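Local structure of DUF4276 family protein (Pyrococcus horikoshii, 2P62) at residues R96-E100 / K149-E153; L139-E143 / A157-K161; M190-S194 / L204-Y208. The protein is of unknown function but belongs to a family of the Toprim-like clan, so a metal-dependent role on nucleic acid is possible though unproven. One frame throughout, in Å; residues are numbered along the deposited sequence.

Contact 1: residues R96-E100 / K149-E153; sequences RDVDE and KKELE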
loop_
_atom_site.group_PDB
_atom_site.type_symbol
_atom_site.label_atom_id
_atom_site.label_comp_id
_atom_site.label_asym_id
_atom_site.label_seq_id
_atom_site.Cartn_x
_atom_site.Cartn_y
_atom_site.Cartn_z
ATOM N N ARG A 96 -12.076 -5.594 -15.083
ATOM C CA ARG A 96 -11.976 -4.144 -15.051
ATOM C C ARG A 96 -13.267 -3.544 -14.522
ATOM O O ARG A 96 -14.348 -4.085 -14.752
ATOM C CB ARG A 96 -11.705 -3.594 -16.462
ATOM C CG ARG A 96 -11.539 -2.075 -16.481
ATOM C CD ARG A 96 -11.225 -1.527 -17.857
ATOM N NE ARG A 96 -12.402 -1.492 -18.728
ATOM C CZ ARG A 96 -12.407 -0.987 -19.960
ATOM N NH1 ARG A 96 -11.302 -0.471 -20.477
ATOM N NH2 ARG A 96 -13.518 -1.005 -20.676
ATOM N N ASP A 97 -13.161 -2.435 -13.799
ATOM C CA ASP A 97 -14.362 -1.784 -13.289
ATOM C C ASP A 97 -15.225 -1.442 -14.498
ATOM O O ASP A 97 -14.711 -1.185 -15.589
ATOM C CB ASP A 97 -14.050 -0.464 -12.569
ATOM C CG ASP A 97 -13.243 -0.645 -11.301
ATOM O OD1 ASP A 97 -13.380 -1.694 -10.628
ATOM O OD2 ASP A 97 -12.490 0.298 -10.958
ATOM N N VAL A 98 -16.533 -1.428 -14.287
ATOM C CA VAL A 98 -17.484 -1.078 -15.325
ATOM C C VAL A 98 -17.304 0.398 -15.708
ATOM O O VAL A 98 -17.408 0.755 -16.876
ATOM C CB VAL A 98 -18.925 -1.347 -14.814
ATOM C CG1 VAL A 98 -19.951 -0.785 -15.780
ATOM C CG2 VAL A 98 -19.127 -2.851 -14.621
ATOM N N ASP A 99 -17.014 1.235 -14.712
ATOM C CA ASP A 99 -16.799 2.683 -14.873
ATOM C C ASP A 99 -15.808 3.102 -15.931
ATOM O O ASP A 99 -16.045 4.050 -16.674
ATOM C CB ASP A 99 -16.277 3.291 -13.582
ATOM C CG ASP A 99 -17.320 3.399 -12.542
ATOM O OD1 ASP A 99 -16.954 3.696 -11.383
ATOM O OD2 ASP A 99 -18.505 3.194 -12.884
ATOM N N GLU A 100 -14.671 2.423 -15.949
ATOM C CA GLU A 100 -13.615 2.757 -16.882
ATOM C C GLU A 100 -13.966 2.404 -18.313
ATOM O O GLU A 100 -14.622 1.393 -18.576
ATOM C CB GLU A 100 -12.318 2.055 -16.477
ATOM C CG GLU A 100 -11.996 2.140 -14.994
ATOM C CD GLU A 100 -10.604 1.622 -14.676
ATOM O OE1 GLU A 100 -10.221 0.557 -15.208
ATOM O OE2 GLU A 100 -9.896 2.283 -13.887
ATOM N N LYS A 149 -21.014 4.602 -8.510
ATOM C CA LYS A 149 -19.884 4.334 -9.396
ATOM C C LYS A 149 -19.612 2.832 -9.405
ATOM O O LYS A 149 -19.244 2.247 -8.386
ATOM C CB LYS A 149 -18.652 5.119 -8.935
ATOM C CG LYS A 149 -18.944 6.605 -8.719
ATOM C CD LYS A 149 -17.689 7.415 -8.382
ATOM C CE LYS A 149 -16.729 7.485 -9.564
ATOM N NZ LYS A 149 -15.583 8.389 -9.282
ATOM N N LYS A 150 -19.821 2.212 -10.563
ATOM C CA LYS A 150 -19.639 0.776 -10.709
ATOM C C LYS A 150 -18.170 0.399 -10.787
ATOM O O LYS A 150 -17.497 0.626 -11.796
ATOM C CB LYS A 150 -20.396 0.276 -11.941
ATOM C CG LYS A 150 -21.901 0.519 -11.880
ATOM C CD LYS A 150 -22.602 -0.206 -13.015
ATOM C CE LYS A 150 -24.110 0.005 -12.999
ATOM N NZ LYS A 150 -24.476 1.418 -13.319
ATOM N N GLU A 151 -17.686 -0.193 -9.702
ATOM C CA GLU A 151 -16.291 -0.588 -9.597
ATOM C C GLU A 151 -16.098 -1.492 -8.395
ATOM O O GLU A 151 -17.027 -1.710 -7.620
ATOM C CB GLU A 151 -15.404 0.659 -9.478
ATOM C CG GLU A 151 -15.800 1.637 -8.376
ATOM C CD GLU A 151 -14.949 2.897 -8.390
ATOM O OE1 GLU A 151 -14.768 3.486 -9.478
ATOM O OE2 GLU A 151 -14.474 3.320 -7.314
ATOM N N LEU A 152 -14.890 -2.021 -8.249
ATOM C CA LEU A 152 -14.564 -2.919 -7.147
ATOM C C LEU A 152 -15.023 -2.397 -5.787
ATOM O O LEU A 152 -15.537 -3.154 -4.964
ATOM C CB LEU A 152 -13.053 -3.165 -7.122
ATOM C CG LEU A 152 -12.421 -4.285 -6.282
ATOM C CD1 LEU A 152 -11.687 -3.665 -5.119
ATOM C CD2 LEU A 152 -13.456 -5.307 -5.824
ATOM N N GLU A 153 -14.860 -1.101 -5.559
ATOM C CA GLU A 153 -15.239 -0.529 -4.282
ATOM C C GLU A 153 -16.752 -0.532 -4.038
ATOM O O GLU A 153 -17.198 -0.678 -2.900
ATOM C CB GLU A 153 -14.658 0.878 -4.166
ATOM C CG GLU A 153 -13.133 0.899 -3.996
ATOM C CD GLU A 153 -12.338 0.628 -5.280
ATOM O OE1 GLU A 153 -11.084 0.647 -5.190
ATOM O OE2 GLU A 153 -12.940 0.408 -6.365
HETATM O O HOH W 1 -11.719 1.140 -8.382
#
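Asp-97 and Leu-152 meet where strand 89-97 ends and helix 152-162 begins. Leu-152 N donates to Asp-97 OD1 at 2.8 Å, with an N-H...O angle of 156°. The donor approaches from above the carboxylate plane, about 51° out of it. Glu-151 holds the N-cap position, so the aspartate takes up an N-H of the first helical turn. The other oxygen, Asp-97 OD2, accepts a bond from water 1 at 2.8 Å. The same water donates to Glu-153 OE2, and Glu-153 OE1 is paired with Lys-187. Both branches of Asp-97 are therefore used.

The Asp-97 CG lies beside its own backbone N (chi1 -66°), which turns the carboxylate to Glu-151 and the helix start. The side chain of Glu-151 runs obliquely past it, and the two carboxylate planes are turned only modestly against each other. Asp-99 also runs obliquely past Glu-151, its carboxylate plane turned by more than half a right angle. Asp-99 OD1 and Glu-151 OE1 are 2.9 Å apart, two acceptors with no bond between them. They would probably repel unless a cation or other group lies near.

Lys-150 links the segments through its backbone. Its N gives a weak bond to Asp-99 OD2 at 2.8 Å. Its O appears to accept from Asp-99 N, but the oxygen's place is less sure. Beside this, Val-98 CB packs on Lys-150 CB at 3.6 Å, and Asn-138 touches both side chains.

The spacing of Asp-97 and Asp-99, at and just beyond the end of a central strand, resembles the DxD motif of Toprim domains. Glu-151 adds a third carboxylate beside them. Glu-9, after strand 2-7, is probably the Toprim glutamate and lies close to Glu-100. Such a cluster is consistent with a divalent-cation site, although none is established.

Contact 2: residues L139-E143 / A157-K161; sequences LTLNE and AYLAK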
loop_
_atom_site.group_PDB
_atom_site.type_symbol
_atom_site.label_atom_id
_atom_site.label_comp_id
_atom_site.label_asym_id
_atom_site.label_seq_id
_atom_site.Cartn_x
_atom_site.Cartn_y
_atom_site.Cartn_z
ATOM N N LEU A 139 -23.793 -3.673 -9.909
ATOM C CA LEU A 139 -24.854 -3.765 -8.910
ATOM C C LEU A 139 -25.345 -2.370 -8.579
ATOM O O LEU A 139 -24.879 -1.392 -9.158
ATOM C CB LEU A 139 -24.361 -4.483 -7.632
ATOM C CG LEU A 139 -23.224 -3.991 -6.708
ATOM C CD1 LEU A 139 -21.995 -3.635 -7.536
ATOM C CD2 LEU A 139 -23.669 -2.798 -5.887
ATOM N N THR A 140 -26.316 -2.280 -7.679
ATOM C CA THR A 140 -26.839 -0.984 -7.271
ATOM C C THR A 140 -26.712 -0.894 -5.765
ATOM O O THR A 140 -27.301 -1.682 -5.030
ATOM C CB THR A 140 -28.314 -0.805 -7.668
ATOM O OG1 THR A 140 -28.432 -0.840 -9.098
ATOM C CG2 THR A 140 -28.841 0.538 -7.163
ATOM N N LEU A 141 -25.896 0.049 -5.319
ATOM C CA LEU A 141 -25.663 0.260 -3.901
ATOM C C LEU A 141 -26.627 1.365 -3.503
ATOM O O LEU A 141 -26.430 2.528 -3.847
ATOM C CB LEU A 141 -24.209 0.685 -3.693
ATOM C CG LEU A 141 -23.574 0.807 -2.309
ATOM C CD1 LEU A 141 -23.837 2.174 -1.775
ATOM C CD2 LEU A 141 -24.075 -0.288 -1.376
ATOM N N ASN A 142 -27.684 1.009 -2.793
ATOM C CA ASN A 142 -28.662 2.017 -2.425
ATOM C C ASN A 142 -28.358 2.805 -1.162
ATOM O O ASN A 142 -28.946 2.558 -0.111
ATOM C CB ASN A 142 -30.046 1.378 -2.343
ATOM C CG ASN A 142 -30.628 1.097 -3.716
ATOM O OD1 ASN A 142 -30.846 2.023 -4.505
ATOM N ND2 ASN A 142 -30.871 -0.179 -4.017
ATOM N N GLU A 143 -27.436 3.760 -1.281
ATOM C CA GLU A 143 -27.044 4.630 -0.169
ATOM C C GLU A 143 -27.180 6.093 -0.623
ATOM O O GLU A 143 -26.494 6.540 -1.543
ATOM C CB GLU A 143 -25.606 4.317 0.269
ATOM C CG GLU A 143 -25.437 2.930 0.901
ATOM C CD GLU A 143 -26.129 2.804 2.254
ATOM O OE1 GLU A 143 -26.279 1.662 2.755
ATOM O OE2 GLU A 143 -26.515 3.854 2.821
ATOM N N ALA A 157 -18.488 -1.936 -0.918
ATOM C CA ALA A 157 -19.412 -1.117 -0.150
ATOM C C ALA A 157 -20.699 -1.907 0.102
ATOM O O ALA A 157 -21.325 -1.764 1.153
ATOM C CB ALA A 157 -19.727 0.171 -0.905
ATOM N N TYR A 158 -21.087 -2.747 -0.860
ATOM C CA TYR A 158 -22.303 -3.538 -0.721
ATOM C C TYR A 158 -22.123 -4.630 0.327
ATOM O O TYR A 158 -23.053 -4.961 1.070
ATOM C CB TYR A 158 -22.708 -4.136 -2.075
ATOM C CG TYR A 158 -24.051 -4.827 -2.051
ATOM C CD1 TYR A 158 -24.142 -6.201 -1.869
ATOM C CD2 TYR A 158 -25.232 -4.098 -2.179
ATOM C CE1 TYR A 158 -25.372 -6.841 -1.814
ATOM C CE2 TYR A 158 -26.475 -4.725 -2.127
ATOM C CZ TYR A 158 -26.535 -6.102 -1.943
ATOM O OH TYR A 158 -27.756 -6.737 -1.885
ATOM N N LEU A 159 -20.917 -5.181 0.392
ATOM C CA LEU A 159 -20.616 -6.203 1.378
ATOM C C LEU A 159 -20.683 -5.544 2.759
ATOM O O LEU A 159 -21.202 -6.129 3.708
ATOM C CB LEU A 159 -19.219 -6.785 1.137
ATOM C CG LEU A 159 -18.728 -7.829 2.151
ATOM C CD1 LEU A 159 -19.672 -9.014 2.179
ATOM C CD2 LEU A 159 -17.325 -8.281 1.783
ATOM N N ALA A 160 -20.165 -4.321 2.862
ATOM C CA ALA A 160 -20.181 -3.590 4.125
ATOM C C ALA A 160 -21.627 -3.378 4.553
ATOM O O ALA A 160 -21.965 -3.494 5.732
ATOM C CB ALA A 160 -19.466 -2.244 3.975
ATOM N N LYS A 161 -22.476 -3.066 3.584
ATOM C CA LYS A 161 -23.892 -2.861 3.850
ATOM C C LYS A 161 -24.512 -4.131 4.441
ATOM O O LYS A 161 -25.079 -4.101 5.530
ATOM C CB LYS A 161 -24.614 -2.473 2.556
ATOM C CG LYS A 161 -26.083 -2.123 2.737
ATOM C CD LYS A 161 -26.632 -1.501 1.464
ATOM C CE LYS A 161 -28.068 -1.042 1.627
ATOM N NZ LYS A 161 -28.535 -0.313 0.416
#
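Leu-141 and Tyr-158 touch where the loop after strand 129-136 lies along helix 152-162. The loop turns at Asn-142, the centre of an inverse gamma turn with a weak bond from Glu-143 N to Leu-141 O. The turn presents its carbonyl to the helix. Lys-161 NZ donates to Asn-142 O at 2.9 Å. The C=O...N angle is 106°, and the nitrogen stands above the carbonyl plane, 52° out of it.

The Lys-161 chain is extended along its whole length, with CG anti to the backbone N (chi1 -175°). This carries the ammonium from the helix to the loop. There it also faces Glu-143 OE1 at 3.8 Å. Glu-143 reaches back from the opposite direction, and its OE1 lies alongside the lysine CD and CE. The ammonium thus has a backbone hydrogen bond at Asn-142 O and a long ion pair with Glu-143.

Two other polar groups find partners outside the segments. Tyr-158 OH is hydrogen-bonded to Glu-229 OE1, and Leu-141 N is bonded to Glu-148 OE2. The helix keeps its own backbone bond from Lys-161 N to Ala-157 O.

The apolar part lies nearer the start of both segments. Leu-139 CD2 approaches Tyr-158 CB at 4.2 Å, and Leu-141 CG packs on Ala-157 CB. Leu-141 CD2 rests 3.8 Å from Tyr-158 CA and meets the tyrosine ring at its edge, 4.1 Å from Tyr-158 CD2.

Contact 3: residues M190-S194 / L204-Y208; sequences MHILS and LSGLY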
loop_
_atom_site.group_PDB
_atom_site.type_symbol
_atom_site.label_atom_id
_atom_site.label_comp_id
_atom_site.label_asym_id
_atom_site.label_seq_id
_atom_site.Cartn_x
_atom_site.Cartn_y
_atom_site.Cartn_z
ATOM N N MET A 190 -14.696 3.262 1.536
ATOM C CA MET A 190 -13.676 2.297 1.880
ATOM C C MET A 190 -12.859 2.819 3.062
ATOM O O MET A 190 -12.421 2.052 3.912
ATOM C CB MET A 190 -12.795 2.048 0.662
ATOM C CG MET A 190 -12.632 0.588 0.311
ATOM S SD MET A 190 -14.061 -0.306 -0.279
ATOM C CE MET A 190 -14.872 -0.709 1.131
ATOM N N HIS A 191 -12.667 4.131 3.125
ATOM C CA HIS A 191 -11.918 4.708 4.224
ATOM C C HIS A 191 -12.724 4.744 5.511
ATOM O O HIS A 191 -12.153 4.727 6.599
ATOM C CB HIS A 191 -11.421 6.102 3.858
ATOM C CG HIS A 191 -10.279 6.083 2.899
ATOM N ND1 HIS A 191 -10.434 6.316 1.549
ATOM C CD2 HIS A 191 -8.973 5.779 3.081
ATOM C CE1 HIS A 191 -9.273 6.155 0.942
ATOM N NE2 HIS A 191 -8.369 5.828 1.848
ATOM N N ILE A 192 -14.048 4.793 5.392
ATOM C CA ILE A 192 -14.897 4.790 6.570
ATOM C C ILE A 192 -14.817 3.379 7.122
ATOM O O ILE A 192 -14.813 3.175 8.337
ATOM C CB ILE A 192 -16.355 5.110 6.215
ATOM C CG1 ILE A 192 -16.445 6.537 5.685
ATOM C CG2 ILE A 192 -17.252 4.902 7.437
ATOM C CD1 ILE A 192 -17.836 6.963 5.344
ATOM N N LEU A 193 -14.743 2.408 6.213
ATOM C CA LEU A 193 -14.634 1.002 6.591
ATOM C C LEU A 193 -13.342 0.772 7.389
ATOM O O LEU A 193 -13.334 -0.012 8.331
ATOM C CB LEU A 193 -14.639 0.100 5.346
ATOM C CG LEU A 193 -14.480 -1.413 5.586
ATOM C CD1 LEU A 193 -15.688 -1.943 6.349
ATOM C CD2 LEU A 193 -14.348 -2.154 4.257
ATOM N N SER A 194 -12.254 1.450 7.018
ATOM C CA SER A 194 -10.988 1.297 7.734
ATOM C C SER A 194 -11.161 1.732 9.190
ATOM O O SER A 194 -10.618 1.122 10.116
ATOM C CB SER A 194 -9.886 2.147 7.093
ATOM O OG SER A 194 -9.582 1.727 5.783
ATOM N N LEU A 204 -5.342 -0.269 1.687
ATOM C CA LEU A 204 -6.712 -0.735 1.723
ATOM C C LEU A 204 -6.757 -2.180 1.231
ATOM O O LEU A 204 -7.593 -2.969 1.671
ATOM C CB LEU A 204 -7.586 0.151 0.836
ATOM C CG LEU A 204 -7.774 1.597 1.303
ATOM C CD1 LEU A 204 -8.493 2.368 0.218
ATOM C CD2 LEU A 204 -8.555 1.643 2.620
ATOM N N SER A 205 -5.854 -2.526 0.314
ATOM C CA SER A 205 -5.807 -3.878 -0.214
ATOM C C SER A 205 -5.635 -4.857 0.939
ATOM O O SER A 205 -6.221 -5.935 0.936
ATOM C CB SER A 205 -4.650 -4.023 -1.207
ATOM O OG SER A 205 -3.393 -3.757 -0.598
ATOM N N GLY A 206 -4.827 -4.471 1.925
ATOM C CA GLY A 206 -4.605 -5.327 3.077
ATOM C C GLY A 206 -5.861 -5.468 3.917
ATOM O O GLY A 206 -6.084 -6.496 4.559
ATOM N N LEU A 207 -6.685 -4.426 3.915
ATOM C CA LEU A 207 -7.930 -4.430 4.671
ATOM C C LEU A 207 -8.934 -5.408 4.054
ATOM O O LEU A 207 -9.650 -6.116 4.766
ATOM C CB LEU A 207 -8.523 -3.014 4.709
ATOM C CG LEU A 207 -9.953 -2.873 5.251
ATOM C CD1 LEU A 207 -10.016 -3.334 6.713
ATOM C CD2 LEU A 207 -10.400 -1.430 5.112
ATOM N N TYR A 208 -8.981 -5.452 2.728
ATOM C CA TYR A 208 -9.903 -6.350 2.038
ATOM C C TYR A 208 -9.607 -7.811 2.397
ATOM O O TYR A 208 -10.530 -8.583 2.689
ATOM C CB TYR A 208 -9.825 -6.108 0.523
ATOM C CG TYR A 208 -10.093 -4.662 0.149
ATOM C CD1 TYR A 208 -9.639 -4.137 -1.060
ATOM C CD2 TYR A 208 -10.759 -3.798 1.033
ATOM C CE1 TYR A 208 -9.832 -2.790 -1.376
ATOM C CE2 TYR A 208 -10.958 -2.445 0.724
ATOM C CZ TYR A 208 -10.486 -1.950 -0.480
ATOM O OH TYR A 208 -10.616 -0.617 -0.801
#
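Leu-204, early in helix 204-218, reaches toward His-191 and Ser-194 of helix 186-196. Its CD1 lies 3.8 Å from His-191 NE2, and the two side chains cross at about a right angle. Its other methyl, CD2, lies 3.3 Å from Ser-194 OG. That hydroxyl turns back on its own helix and gives a weak bond to Met-190 O. Ser-205 N is hydrogen-bonded to Asp-202 OD1 of the second subunit.

Leu-207 follows one turn on. Its CG is anti to the backbone N (chi1 170°), and CD2 is the branch that makes the contact. This methyl meets Ser-194 OG at 3.3 Å and Leu-193 CD2 at 4.1 Å. The serine oxygen is therefore bordered by a methyl from each leucine.

Tyr-208 ends the segment beside Met-190. The methionine sulfur stands 4.8 Å from the ring centroid, 56° off the ring normal, an oblique Met-aromatic contact. Met-190 CG is placed too close to the hydroxyl, so the fine detail there is doubtful. Leu-204 O lies over the centre of one ring face. Leu-156 of helix 152-162 touches both Met-190 and Tyr-208.

The short helical segments cross at 68°, with axes 10.7 Å apart. His-191 meets His-191 of the second subunit, and the adjoining Cys-203 forms an interchain disulfide. The arrangement is a steep helix-helix crossing with a buried, largely apolar interior, set at the dimer interface.

Overall arrangement
Contacts 1 and 2 share helix 152-162. Contact 1 holds its N-terminal end to strand 89-97, while contact 2 lays the preceding loop along its later turns. They touch through Lys-150 and Leu-139. Contact 3 joins two other helices, but Met-190 reaches Glu-153 and Tyr-208 reaches Leu-152, so it packs against contact 1. Contact 3 is fully buried and largely apolar, in contact with the second subunit. Contacts 1 and 2 are partly buried and more polar. Contact 1 gathers acidic groups and lies nearest the centre of the chain. Contact 2 is further out, includes exposed residues and combines one lysine with leucine packing.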